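Local coordinates for protein (sliding clamp) (PDB 1B77) that probably encircles DNA as a trimeric ring that slides along the duplex and tethers the phage DNA polymerase to its template during replication, at residues 22-27 / 49-54; 27-32 / 42-47; 114-119 / 168-173. All blocks are in the same frame, centred on the assembly; numbering follows the deposited sequence.

Contact 1: residues 22-27 / 49-54; sequences LLSQGK and DFDVAL
Leu23 and Val52 form an antiparallel hydrogen-bonded pair: Leu23 N reaches Val52 O at 3.1 Å, and Val52 N returns to Leu23 O at 3.2 Å. One residue along, Leu22 and Ala53 make a non-hydrogen-bonded pair, their CA atoms 4.3 Å apart. Past this two-stranded antiparallel sheet of the N-terminal half, strand 21-23 with 52-54, the backbone pairing gives way to bonds onto the Asp51 carboxylate, one from a backbone and one from a side-chain N-H. Gln25 N meets Asp51 OD1 at 3.2 Å and Gln25 NE2 meets Asp51 OD2 at 2.8 Å, both from above the carboxylate plane. OD2 lies almost in the amide plane of Gln25, the amide and carboxylate planes being 48° apart. Gln25 CG, beside its own backbone N (chi1 -57°), starts an extended side chain that crosses Asp51 at about a right angle. These two bonds fix the Asp51 group at an exposed margin. Leu22 CD1 touches Ala53 CB at 4.0 Å; on the face carrying Leu23 and Val52, Leu23 CD1 meets Leu54 CD1 at 4.0 Å. Val52 and Leu54 also pack on Ile81 of strand 81-84, Leu23 on Ile48, and Phe50 on Ile73 and Met75 of strand 72-75.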
ATOM      1  N   LEU A  22      20.588 -22.222   5.590  1.00 21.08           N
ATOM      2  CA  LEU A  22      21.798 -22.886   5.135  1.00 21.92           C
ATOM      3  C   LEU A  22      21.365 -23.761   3.964  1.00 22.36           C
ATOM      4  O   LEU A  22      20.523 -24.643   4.125  1.00 21.96           O
ATOM      5  CB  LEU A  22      22.411 -23.759   6.241  1.00 22.18           C
ATOM      6  CG  LEU A  22      23.600 -24.625   5.786  1.00 22.59           C
ATOM      7  CD1 LEU A  22      24.763 -23.733   5.329  1.00 22.59           C
ATOM      8  CD2 LEU A  22      24.045 -25.540   6.926  1.00 22.53           C
ATOM      9  N   LEU A  23      21.909 -23.493   2.782  1.00 22.95           N
ATOM     10  CA  LEU A  23      21.581 -24.300   1.613  1.00 23.74           C
ATOM     11  C   LEU A  23      22.678 -25.349   1.479  1.00 24.60           C
ATOM     12  O   LEU A  23      23.860 -25.026   1.604  1.00 24.71           O
ATOM     13  CB  LEU A  23      21.531 -23.441   0.350  1.00 23.29           C
ATOM     14  CG  LEU A  23      20.469 -22.348   0.285  1.00 23.14           C
ATOM     15  CD1 LEU A  23      20.690 -21.510  -0.968  1.00 23.33           C
ATOM     16  CD2 LEU A  23      19.081 -22.968   0.290  1.00 22.96           C
ATOM     17  N   SER A  24      22.275 -26.595   1.241  1.00 25.22           N
ATOM     18  CA  SER A  24      23.211 -27.711   1.092  1.00 26.15           C
ATOM     19  C   SER A  24      23.036 -28.356  -0.275  1.00 26.44           C
ATOM     20  O   SER A  24      21.926 -28.421  -0.811  1.00 26.42           O
ATOM     21  CB  SER A  24      22.971 -28.772   2.176  1.00 26.09           C
ATOM     22  OG  SER A  24      23.166 -28.239   3.478  1.00 27.12           O
ATOM     23  N   GLN A  25      24.136 -28.839  -0.837  1.00 26.81           N
ATOM     24  CA  GLN A  25      24.092 -29.475  -2.146  1.00 27.46           C
ATOM     25  C   GLN A  25      23.031 -30.579  -2.190  1.00 27.32           C
ATOM     26  O   GLN A  25      22.881 -31.348  -1.242  1.00 27.04           O
ATOM     27  CB  GLN A  25      25.477 -30.027  -2.487  1.00 28.34           C
ATOM     28  CG  GLN A  25      26.555 -28.951  -2.457  1.00 29.75           C
ATOM     29  CD  GLN A  25      27.908 -29.454  -2.907  1.00 30.27           C
ATOM     30  OE1 GLN A  25      28.015 -30.127  -3.933  1.00 31.29           O
ATOM     31  NE2 GLN A  25      28.956 -29.117  -2.154  1.00 30.74           N
ATOM     32  N   GLY A  26      22.291 -30.631  -3.295  1.00 27.43           N
ATOM     33  CA  GLY A  26      21.238 -31.615  -3.461  1.00 27.40           C
ATOM     34  C   GLY A  26      19.982 -30.935  -3.956  1.00 27.74           C
ATOM     35  O   GLY A  26      20.017 -29.754  -4.286  1.00 27.79           O
ATOM     36  N   LYS A  27      18.874 -31.668  -4.023  1.00 27.84           N
ATOM     37  CA  LYS A  27      17.614 -31.076  -4.461  1.00 27.83           C
ATOM     38  C   LYS A  27      16.693 -30.995  -3.274  1.00 27.25           C
ATOM     39  O   LYS A  27      15.491 -31.195  -3.405  1.00 27.12           O
ATOM     40  CB  LYS A  27      16.953 -31.911  -5.561  1.00 28.96           C
ATOM     41  CG  LYS A  27      17.591 -31.690  -6.922  1.00 30.60           C
ATOM     42  CD  LYS A  27      16.985 -32.549  -8.038  1.00 31.49           C
ATOM     43  CE  LYS A  27      17.831 -32.416  -9.295  1.00 32.50           C
ATOM     44  NZ  LYS A  27      17.173 -32.823 -10.566  1.00 33.52           N
ATOM     45  N   ASP A  49      24.450 -26.693  -6.007  1.00 32.66           N
ATOM     46  CA  ASP A  49      25.803 -27.196  -6.243  1.00 32.35           C
ATOM     47  C   ASP A  49      26.936 -26.646  -5.390  1.00 32.15           C
ATOM     48  O   ASP A  49      28.106 -26.808  -5.724  1.00 32.54           O
ATOM     49  CB  ASP A  49      26.159 -27.070  -7.728  1.00 32.77           C
ATOM     50  CG  ASP A  49      26.063 -25.643  -8.242  1.00 33.52           C
ATOM     51  OD1 ASP A  49      26.026 -24.703  -7.417  1.00 33.43           O
ATOM     52  OD2 ASP A  49      26.040 -25.469  -9.482  1.00 33.97           O
ATOM     53  N   PHE A  50      26.600 -25.977  -4.297  1.00 31.62           N
ATOM     54  CA  PHE A  50      27.613 -25.491  -3.371  1.00 30.89           C
ATOM     55  C   PHE A  50      26.922 -25.165  -2.061  1.00 30.34           C
ATOM     56  O   PHE A  50      25.740 -24.821  -2.048  1.00 30.17           O
ATOM     57  CB  PHE A  50      28.388 -24.279  -3.927  1.00 31.18           C
ATOM     58  CG  PHE A  50      27.575 -23.025  -4.073  1.00 31.73           C
ATOM     59  CD1 PHE A  50      26.681 -22.874  -5.126  1.00 31.69           C
ATOM     60  CD2 PHE A  50      27.742 -21.970  -3.177  1.00 31.82           C
ATOM     61  CE1 PHE A  50      25.964 -21.695  -5.288  1.00 31.84           C
ATOM     62  CE2 PHE A  50      27.030 -20.783  -3.332  1.00 32.06           C
ATOM     63  CZ  PHE A  50      26.139 -20.645  -4.393  1.00 31.90           C
ATOM     64  N   ASP A  51      27.636 -25.323  -0.956  1.00 29.72           N
ATOM     65  CA  ASP A  51      27.057 -25.042   0.346  1.00 29.31           C
ATOM     66  C   ASP A  51      27.333 -23.597   0.738  1.00 28.81           C
ATOM     67  O   ASP A  51      28.450 -23.093   0.579  1.00 28.63           O
ATOM     68  CB  ASP A  51      27.626 -25.998   1.392  1.00 29.92           C
ATOM     69  CG  ASP A  51      27.554 -27.441   0.940  1.00 30.59           C
ATOM     70  OD1 ASP A  51      26.509 -28.086   1.182  1.00 30.29           O
ATOM     71  OD2 ASP A  51      28.536 -27.922   0.319  1.00 31.17           O
ATOM     72  N   VAL A  52      26.303 -22.921   1.233  1.00 27.91           N
ATOM     73  CA  VAL A  52      26.459 -21.530   1.622  1.00 27.02           C
ATOM     74  C   VAL A  52      25.327 -21.094   2.538  1.00 26.47           C
ATOM     75  O   VAL A  52      24.173 -21.482   2.357  1.00 26.10           O
ATOM     76  CB  VAL A  52      26.502 -20.611   0.367  1.00 27.14           C
ATOM     77  CG1 VAL A  52      25.155 -20.641  -0.344  1.00 26.85           C
ATOM     78  CG2 VAL A  52      26.907 -19.179   0.763  1.00 26.81           C
ATOM     79  N   ALA A  53      25.677 -20.291   3.533  1.00 25.80           N
ATOM     80  CA  ALA A  53      24.707 -19.792   4.480  1.00 25.19           C
ATOM     81  C   ALA A  53      24.294 -18.381   4.088  1.00 24.66           C
ATOM     82  O   ALA A  53      25.129 -17.558   3.719  1.00 25.24           O
ATOM     83  CB  ALA A  53      25.299 -19.794   5.886  1.00 25.30           C
ATOM     84  N   LEU A  54      23.001 -18.109   4.172  1.00 23.67           N
ATOM     85  CA  LEU A  54      22.464 -16.794   3.853  1.00 22.87           C
ATOM     86  C   LEU A  54      21.860 -16.182   5.119  1.00 22.46           C
ATOM     87  O   LEU A  54      21.010 -16.794   5.766  1.00 22.36           O
ATOM     88  CB  LEU A  54      21.403 -16.918   2.764  1.00 22.21           C
ATOM     89  CG  LEU A  54      21.951 -17.243   1.374  1.00 22.27           C
ATOM     90  CD1 LEU A  54      20.818 -17.730   0.470  1.00 22.26           C
ATOM     91  CD2 LEU A  54      22.625 -16.013   0.799  1.00 21.72           C
TER

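Contact 2: residues 27-32 / 42-47; sequences KFIMTR and ANISDE
Ile29 and Ala42 are a hydrogen-bonded pair of an antiparallel hairpin, and the packing is tightest around them. Ile29 N gives to Ala42 O at 3.0 Å, and Ala42 N gives back to Ile29 O at 2.9 Å. A third bond, from Ile44 N to Lys27 O at 2.8 Å, is almost straight at hydrogen (174°). The N-to-C directions of the short strand segments differ by 147°, a twisted antiparallel pairing. Beside Ala42, on the face carrying Ile29, the side chains of Ile29 and Ile44 cross at about a right angle. Both hold CG1 in the crowded position between backbone N and carbonyl carbon (chi1 56° for Ile29), which places the branches to interlock: Ile29 CG2 meets Ile44 CD1 at 3.8 Å, and Ile29 CD1 meets Ile44 CG2 at the same separation.

The face of Phe28 and Asn43, and the corner beside it where Lys27 lies, are looser and more exposed. Asn43 brings ND2 to the edge of the Phe28 ring, 3.4 Å from CD1 and near the ring plane, so the amide lies beside the aromatic group without stacking on it. Lys27 runs extended past the corner at 45-46; its NZ ends 3.9 Å from Ser45 O. The ammonium stays 5.2 Å from Glu47 OE1, too far for a salt bridge, so any attraction is probably weak and long-range.

The hairpin of strands 28-32 and 38-44 makes one end of a six-stranded antiparallel sheet, with strand 28-32 outermost within the chain. Helix 5-15 lies against its apolar face: Leu11 and Phe14 pack on Ile29, Phe14 also on Thr31, and Thr7 on Ile44. Thr7 and Ser4 both hydrogen-bond Asp46 OD2, tying the corner to the start of that helix.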
ATOM      1  N   LYS A  27      18.874 -31.668  -4.023  1.00 27.84           N
ATOM      2  CA  LYS A  27      17.614 -31.076  -4.461  1.00 27.83           C
ATOM      3  C   LYS A  27      16.693 -30.995  -3.274  1.00 27.25           C
ATOM      4  O   LYS A  27      15.491 -31.195  -3.405  1.00 27.12           O
ATOM      5  CB  LYS A  27      16.953 -31.911  -5.561  1.00 28.96           C
ATOM      6  CG  LYS A  27      17.591 -31.690  -6.922  1.00 30.60           C
ATOM      7  CD  LYS A  27      16.985 -32.549  -8.038  1.00 31.49           C
ATOM      8  CE  LYS A  27      17.831 -32.416  -9.295  1.00 32.50           C
ATOM      9  NZ  LYS A  27      17.173 -32.823 -10.566  1.00 33.52           N
ATOM     10  N   PHE A  28      17.268 -30.667  -2.121  1.00 26.69           N
ATOM     11  CA  PHE A  28      16.510 -30.599  -0.885  1.00 26.18           C
ATOM     12  C   PHE A  28      16.819 -29.344  -0.044  1.00 26.03           C
ATOM     13  O   PHE A  28      17.971 -28.921   0.091  1.00 25.57           O
ATOM     14  CB  PHE A  28      16.807 -31.866  -0.084  1.00 26.26           C
ATOM     15  CG  PHE A  28      16.131 -31.927   1.250  1.00 26.79           C
ATOM     16  CD1 PHE A  28      14.771 -32.192   1.344  1.00 26.74           C
ATOM     17  CD2 PHE A  28      16.865 -31.749   2.421  1.00 26.97           C
ATOM     18  CE1 PHE A  28      14.150 -32.283   2.583  1.00 26.97           C
ATOM     19  CE2 PHE A  28      16.256 -31.836   3.667  1.00 27.06           C
ATOM     20  CZ  PHE A  28      14.892 -32.105   3.748  1.00 27.19           C
ATOM     21  N   ILE A  29      15.767 -28.753   0.515  1.00 25.52           N
ATOM     22  CA  ILE A  29      15.913 -27.578   1.355  1.00 25.26           C
ATOM     23  C   ILE A  29      15.112 -27.740   2.644  1.00 25.48           C
ATOM     24  O   ILE A  29      14.075 -28.417   2.677  1.00 25.41           O
ATOM     25  CB  ILE A  29      15.439 -26.300   0.634  1.00 24.72           C
ATOM     26  CG1 ILE A  29      13.995 -26.470   0.169  1.00 24.37           C
ATOM     27  CG2 ILE A  29      16.354 -25.998  -0.545  1.00 24.71           C
ATOM     28  CD1 ILE A  29      13.383 -25.218  -0.400  1.00 23.86           C
ATOM     29  N   MET A  30      15.612 -27.133   3.710  1.00 25.54           N
ATOM     30  CA  MET A  30      14.938 -27.181   4.993  1.00 25.83           C
ATOM     31  C   MET A  30      15.358 -25.994   5.850  1.00 25.98           C
ATOM     32  O   MET A  30      16.398 -25.373   5.621  1.00 25.29           O
ATOM     33  CB  MET A  30      15.250 -28.486   5.728  1.00 26.12           C
ATOM     34  CG  MET A  30      16.718 -28.696   6.076  1.00 26.61           C
ATOM     35  SD  MET A  30      16.967 -30.196   7.072  1.00 27.44           S
ATOM     36  CE  MET A  30      18.758 -30.348   7.034  1.00 26.92           C
ATOM     37  N   THR A  31      14.536 -25.686   6.841  1.00 26.09           N
ATOM     38  CA  THR A  31      14.826 -24.588   7.737  1.00 26.43           C
ATOM     39  C   THR A  31      14.086 -24.836   9.039  1.00 26.63           C
ATOM     40  O   THR A  31      13.181 -25.676   9.111  1.00 26.37           O
ATOM     41  CB  THR A  31      14.359 -23.240   7.143  1.00 26.76           C
ATOM     42  OG1 THR A  31      14.816 -22.165   7.978  1.00 26.87           O
ATOM     43  CG2 THR A  31      12.836 -23.193   7.053  1.00 25.99           C
ATOM     44  N   ARG A  32      14.484 -24.112  10.072  1.00 26.53           N
ATOM     45  CA  ARG A  32      13.837 -24.237  11.363  1.00 26.73           C
ATOM     46  C   ARG A  32      13.911 -22.882  12.053  1.00 25.93           C
ATOM     47  O   ARG A  32      14.922 -22.187  11.953  1.00 25.72           O
ATOM     48  CB  ARG A  32      14.525 -25.317  12.200  1.00 27.98           C
ATOM     49  CG  ARG A  32      13.995 -25.413  13.618  1.00 29.93           C
ATOM     50  CD  ARG A  32      14.409 -26.712  14.307  1.00 32.11           C
ATOM     51  NE  ARG A  32      13.985 -26.708  15.703  1.00 34.28           N
ATOM     52  CZ  ARG A  32      14.061 -27.752  16.525  1.00 35.66           C
ATOM     53  NH1 ARG A  32      14.552 -28.912  16.098  1.00 36.44           N
ATOM     54  NH2 ARG A  32      13.648 -27.635  17.782  1.00 35.73           N
ATOM     55  N   ALA A  42      11.420 -29.370   1.903  1.00 28.21           N
ATOM     56  CA  ALA A  42      10.834 -29.605   0.598  1.00 29.05           C
ATOM     57  C   ALA A  42      11.842 -30.087  -0.423  1.00 29.62           C
ATOM     58  O   ALA A  42      13.019 -29.725  -0.369  1.00 29.61           O
ATOM     59  CB  ALA A  42      10.178 -28.321   0.096  1.00 29.00           C
ATOM     60  N   ASN A  43      11.362 -30.911  -1.350  1.00 30.55           N
ATOM     61  CA  ASN A  43      12.177 -31.418  -2.447  1.00 31.31           C
ATOM     62  C   ASN A  43      11.969 -30.404  -3.559  1.00 31.53           C
ATOM     63  O   ASN A  43      10.842 -29.990  -3.812  1.00 31.43           O
ATOM     64  CB  ASN A  43      11.673 -32.787  -2.904  1.00 31.86           C
ATOM     65  CG  ASN A  43      11.864 -33.850  -1.863  1.00 32.53           C
ATOM     66  OD1 ASN A  43      11.062 -34.782  -1.763  1.00 34.21           O
ATOM     67  ND2 ASN A  43      12.933 -33.738  -1.087  1.00 32.65           N
ATOM     68  N   ILE A  44      13.051 -29.997  -4.211  1.00 32.18           N
ATOM     69  CA  ILE A  44      12.963 -29.013  -5.284  1.00 32.88           C
ATOM     70  C   ILE A  44      13.473 -29.580  -6.604  1.00 33.50           C
ATOM     71  O   ILE A  44      14.134 -30.620  -6.626  1.00 33.78           O
ATOM     72  CB  ILE A  44      13.765 -27.731  -4.927  1.00 32.79           C
ATOM     73  CG1 ILE A  44      15.197 -28.096  -4.536  1.00 33.12           C
ATOM     74  CG2 ILE A  44      13.075 -26.991  -3.793  1.00 32.57           C
ATOM     75  CD1 ILE A  44      16.081 -26.900  -4.185  1.00 32.93           C
ATOM     76  N   SER A  45      13.172 -28.895  -7.702  1.00 34.14           N
ATOM     77  CA  SER A  45      13.595 -29.361  -9.019  1.00 35.12           C
ATOM     78  C   SER A  45      14.964 -28.825  -9.425  1.00 35.26           C
ATOM     79  O   SER A  45      15.520 -29.239 -10.446  1.00 35.61           O
ATOM     80  CB  SER A  45      12.554 -28.974 -10.074  1.00 35.36           C
ATOM     81  OG  SER A  45      12.354 -27.570 -10.092  1.00 36.96           O
ATOM     82  N   ASP A  46      15.500 -27.905  -8.628  1.00 35.19           N
ATOM     83  CA  ASP A  46      16.808 -27.322  -8.902  1.00 35.18           C
ATOM     84  C   ASP A  46      17.876 -28.038  -8.093  1.00 35.29           C
ATOM     85  O   ASP A  46      17.610 -28.539  -6.996  1.00 35.75           O
ATOM     86  CB  ASP A  46      16.811 -25.834  -8.546  1.00 35.17           C
ATOM     87  CG  ASP A  46      15.836 -25.036  -9.384  1.00 35.34           C
ATOM     88  OD1 ASP A  46      15.953 -25.094 -10.624  1.00 36.10           O
ATOM     89  OD2 ASP A  46      14.960 -24.353  -8.812  1.00 34.64           O
ATOM     90  N   GLU A  47      19.090 -28.082  -8.626  1.00 35.25           N
ATOM     91  CA  GLU A  47      20.179 -28.746  -7.931  1.00 35.14           C
ATOM     92  C   GLU A  47      21.113 -27.733  -7.285  1.00 34.64           C
ATOM     93  O   GLU A  47      21.715 -26.921  -7.980  1.00 34.97           O
ATOM     94  CB  GLU A  47      20.980 -29.615  -8.899  1.00 35.77           C
ATOM     95  CG  GLU A  47      22.121 -30.352  -8.216  1.00 36.74           C
ATOM     96  CD  GLU A  47      21.639 -31.468  -7.318  1.00 20.05           C
ATOM     97  OE1 GLU A  47      20.469 -31.412  -6.867  1.00 20.05           O
ATOM     98  OE2 GLU A  47      22.422 -32.409  -7.029  1.00 20.05           O
TER

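Contact 3: residues 114-119 / 168-173; sequences VITEIK and TLTDYD
Thr116 and Thr170 turn their hydroxyls at each other through different first torsions: in Thr116 OG1 is anti to the backbone N, whereas in Thr170 it sits between the backbone N and the carbonyl carbon (chi1 59°). The two OG1 atoms come to 3.0 Å and form a hydrogen bond in which either may donate. With Thr170 OG1 so placed, its methyl CG2 faces Glu117 and lies 3.8 Å from Glu117 CG, the two side chains crossing at about a right angle.

Leu169 also points toward strand 114-118. Its CB touches Thr116 OG1 at 3.5 Å and Glu117 O at 3.6 Å, and its CD2 reaches Ile118 CG1 at 4.3 Å, a light apolar touch. That both Leu169 and Thr170 point this way probably reflects a local irregularity: Leu169 has psi -90° and both residues bond to Ile147 through their backbones, consistent with a beta bulge. In the C-terminal half of this processivity-factor subunit, the contact brings together two strands that are outermost in their antiparallel sheets within this chain: strand 114-118 of the six-stranded sheet and strand 165-171 of the five-stranded one. The axes of their short segments, 6.0 Å apart at closest, make an angle of 135°, and side chains rather than paired backbones join them.

At the far end, Val114 CG1 packs obliquely on the Tyr172 ring, 3.7 Å from CE1. The phenol is fixed elsewhere, its OH bonded to Asn176 O and its ring set edge-to-face with Phe178. Strand 114-118 bonds on its other side to strand 194-201, while the backbone of Thr168 hydrogen-bonds to a neighbouring subunit.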
ATOM      1  N   VAL A 114      -3.032 -39.635  15.078  1.00 34.74           N
ATOM      2  CA  VAL A 114      -4.282 -39.414  14.348  1.00 34.28           C
ATOM      3  C   VAL A 114      -3.980 -38.641  13.073  1.00 34.15           C
ATOM      4  O   VAL A 114      -3.104 -37.771  13.059  1.00 34.66           O
ATOM      5  CB  VAL A 114      -5.291 -38.555  15.130  1.00 34.52           C
ATOM      6  CG1 VAL A 114      -6.705 -39.006  14.806  1.00 34.28           C
ATOM      7  CG2 VAL A 114      -5.005 -38.601  16.605  1.00 34.75           C
ATOM      8  N   ILE A 115      -4.720 -38.934  12.010  1.00 33.44           N
ATOM      9  CA  ILE A 115      -4.523 -38.244  10.745  1.00 32.88           C
ATOM     10  C   ILE A 115      -5.796 -37.553  10.292  1.00 32.74           C
ATOM     11  O   ILE A 115      -6.877 -38.128  10.359  1.00 32.89           O
ATOM     12  CB  ILE A 115      -4.099 -39.217   9.621  1.00 32.89           C
ATOM     13  CG1 ILE A 115      -2.752 -39.867   9.960  1.00 32.84           C
ATOM     14  CG2 ILE A 115      -4.019 -38.473   8.298  1.00 33.21           C
ATOM     15  CD1 ILE A 115      -2.290 -40.907   8.938  1.00 32.04           C
ATOM     16  N   THR A 116      -5.667 -36.312   9.839  1.00 32.48           N
ATOM     17  CA  THR A 116      -6.808 -35.557   9.322  1.00 32.53           C
ATOM     18  C   THR A 116      -6.287 -34.737   8.151  1.00 32.40           C
ATOM     19  O   THR A 116      -5.193 -35.002   7.649  1.00 32.12           O
ATOM     20  CB  THR A 116      -7.437 -34.611  10.391  1.00 32.74           C
ATOM     21  OG1 THR A 116      -8.543 -33.902   9.815  1.00 32.92           O
ATOM     22  CG2 THR A 116      -6.418 -33.608  10.907  1.00 32.96           C
ATOM     23  N   GLU A 117      -7.058 -33.749   7.711  1.00 32.56           N
ATOM     24  CA  GLU A 117      -6.632 -32.923   6.596  1.00 32.29           C
ATOM     25  C   GLU A 117      -7.421 -31.630   6.502  1.00 31.59           C
ATOM     26  O   GLU A 117      -8.553 -31.548   6.961  1.00 31.25           O
ATOM     27  CB  GLU A 117      -6.768 -33.701   5.288  1.00 33.85           C
ATOM     28  CG  GLU A 117      -8.188 -33.900   4.791  1.00 35.85           C
ATOM     29  CD  GLU A 117      -8.234 -34.750   3.528  1.00 37.66           C
ATOM     30  OE1 GLU A 117      -7.378 -34.545   2.637  1.00 39.08           O
ATOM     31  OE2 GLU A 117      -9.128 -35.619   3.417  1.00 38.22           O
ATOM     32  N   ILE A 118      -6.807 -30.619   5.905  1.00 30.74           N
ATOM     33  CA  ILE A 118      -7.450 -29.326   5.738  1.00 30.08           C
ATOM     34  C   ILE A 118      -7.309 -28.895   4.277  1.00 29.95           C
ATOM     35  O   ILE A 118      -6.229 -28.991   3.695  1.00 29.13           O
ATOM     36  CB  ILE A 118      -6.806 -28.281   6.677  1.00 29.89           C
ATOM     37  CG1 ILE A 118      -7.524 -26.939   6.552  1.00 29.30           C
ATOM     38  CG2 ILE A 118      -5.313 -28.169   6.383  1.00 29.69           C
ATOM     39  CD1 ILE A 118      -7.230 -25.989   7.700  1.00 29.05           C
ATOM     40  N   LYS A 119      -8.413 -28.448   3.688  1.00 29.74           N
ATOM     41  CA  LYS A 119      -8.424 -28.013   2.296  1.00 29.84           C
ATOM     42  C   LYS A 119      -7.897 -26.589   2.183  1.00 29.77           C
ATOM     43  O   LYS A 119      -7.909 -25.840   3.161  1.00 29.34           O
ATOM     44  CB  LYS A 119      -9.849 -28.076   1.736  1.00 30.20           C
ATOM     45  CG  LYS A 119     -10.502 -29.453   1.800  1.00 30.57           C
ATOM     46  CD  LYS A 119     -11.934 -29.394   1.289  1.00 31.24           C
ATOM     47  CE  LYS A 119     -12.582 -30.772   1.261  1.00 31.57           C
ATOM     48  NZ  LYS A 119     -11.819 -31.715   0.393  1.00 31.82           N
ATOM     49  N   THR A 168     -14.755 -27.523  10.942  1.00 33.22           N
ATOM     50  CA  THR A 168     -14.872 -28.980  10.929  1.00 33.57           C
ATOM     51  C   THR A 168     -13.990 -29.546   9.811  1.00 34.04           C
ATOM     52  O   THR A 168     -14.016 -29.062   8.676  1.00 33.43           O
ATOM     53  CB  THR A 168     -16.333 -29.414  10.672  1.00 33.66           C
ATOM     54  OG1 THR A 168     -17.178 -28.843  11.679  1.00 33.71           O
ATOM     55  CG2 THR A 168     -16.465 -30.921  10.706  1.00 33.37           C
ATOM     56  N   LEU A 169     -13.208 -30.572  10.125  1.00 34.68           N
ATOM     57  CA  LEU A 169     -12.331 -31.161   9.123  1.00 35.72           C
ATOM     58  C   LEU A 169     -12.848 -32.481   8.562  1.00 36.67           C
ATOM     59  O   LEU A 169     -13.581 -32.494   7.570  1.00 36.98           O
ATOM     60  CB  LEU A 169     -10.924 -31.341   9.707  1.00 35.13           C
ATOM     61  CG  LEU A 169     -10.335 -30.026  10.243  1.00 34.92           C
ATOM     62  CD1 LEU A 169      -8.950 -30.267  10.820  1.00 34.74           C
ATOM     63  CD2 LEU A 169     -10.291 -28.993   9.127  1.00 34.34           C
ATOM     64  N   THR A 170     -12.474 -33.587   9.199  1.00 37.64           N
ATOM     65  CA  THR A 170     -12.882 -34.919   8.757  1.00 38.73           C
ATOM     66  C   THR A 170     -13.620 -35.703   9.840  1.00 39.73           C
ATOM     67  O   THR A 170     -13.721 -35.256  10.990  1.00 39.82           O
ATOM     68  CB  THR A 170     -11.664 -35.742   8.333  1.00 38.49           C
ATOM     69  OG1 THR A 170     -10.761 -35.849   9.439  1.00 38.06           O
ATOM     70  CG2 THR A 170     -10.952 -35.084   7.164  1.00 38.14           C
ATOM     71  N   ASP A 171     -14.121 -36.878   9.464  1.00 40.73           N
ATOM     72  CA  ASP A 171     -14.844 -37.734  10.397  1.00 41.96           C
ATOM     73  C   ASP A 171     -13.848 -38.494  11.253  1.00 42.59           C
ATOM     74  O   ASP A 171     -12.778 -38.865  10.787  1.00 42.35           O
ATOM     75  CB  ASP A 171     -15.730 -38.744   9.655  1.00 42.39           C
ATOM     76  CG  ASP A 171     -16.730 -38.079   8.720  1.00 42.59           C
ATOM     77  OD1 ASP A 171     -17.375 -37.096   9.127  1.00 42.93           O
ATOM     78  OD2 ASP A 171     -16.871 -38.557   7.576  1.00 43.37           O
ATOM     79  N   TYR A 172     -14.203 -38.717  12.513  1.00 43.57           N
ATOM     80  CA  TYR A 172     -13.330 -39.447  13.423  1.00 44.79           C
ATOM     81  C   TYR A 172     -14.128 -40.474  14.202  1.00 45.90           C
ATOM     82  O   TYR A 172     -14.929 -40.122  15.072  1.00 46.22           O
ATOM     83  CB  TYR A 172     -12.638 -38.497  14.402  1.00 44.24           C
ATOM     84  CG  TYR A 172     -11.778 -39.222  15.414  1.00 43.82           C
ATOM     85  CD1 TYR A 172     -10.642 -39.932  15.017  1.00 43.50           C
ATOM     86  CD2 TYR A 172     -12.099 -39.213  16.774  1.00 43.62           C
ATOM     87  CE1 TYR A 172      -9.848 -40.608  15.941  1.00 43.47           C
ATOM     88  CE2 TYR A 172     -11.314 -39.887  17.710  1.00 43.29           C
ATOM     89  CZ  TYR A 172     -10.189 -40.582  17.286  1.00 43.39           C
ATOM     90  OH  TYR A 172      -9.403 -41.244  18.202  1.00 43.41           O
ATOM     91  N   ASP A 173     -13.890 -41.745  13.895  1.00 47.20           N
ATOM     92  CA  ASP A 173     -14.586 -42.844  14.550  1.00 48.41           C
ATOM     93  C   ASP A 173     -13.692 -43.505  15.584  1.00 48.66           C
ATOM     94  O   ASP A 173     -14.078 -44.490  16.214  1.00 49.05           O
ATOM     95  CB  ASP A 173     -15.004 -43.872  13.506  1.00 49.35           C
ATOM     96  CG  ASP A 173     -15.612 -43.226  12.278  1.00 50.54           C
ATOM     97  OD1 ASP A 173     -16.533 -42.388  12.435  1.00 51.20           O
ATOM     98  OD2 ASP A 173     -15.160 -43.549  11.155  1.00 51.34           O
TER

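In the fold
Along the chain contact 2 is nested within the loop closed by contact 1, and contact 3 follows both. Contacts 1 and 2 share Lys27, where the chain turns from strand 21-23 into strand 28-32; their centres are 9 Å apart and they touch directly, as where Leu23 CD2 lies 4.2 Å from Ile29 CG2. Contact 3 belongs to the C-terminal half, its centre about 36 Å from that of contact 1 and 28 Å from that of contact 2. Contacts 2 and 3 nevertheless reach the two strands, 28-32 and 114-118, that are outermost within the chain in one six-stranded sheet. That sheet thus joins the two halves of the subunit, consistent with one continuous subunit of the trimeric ring.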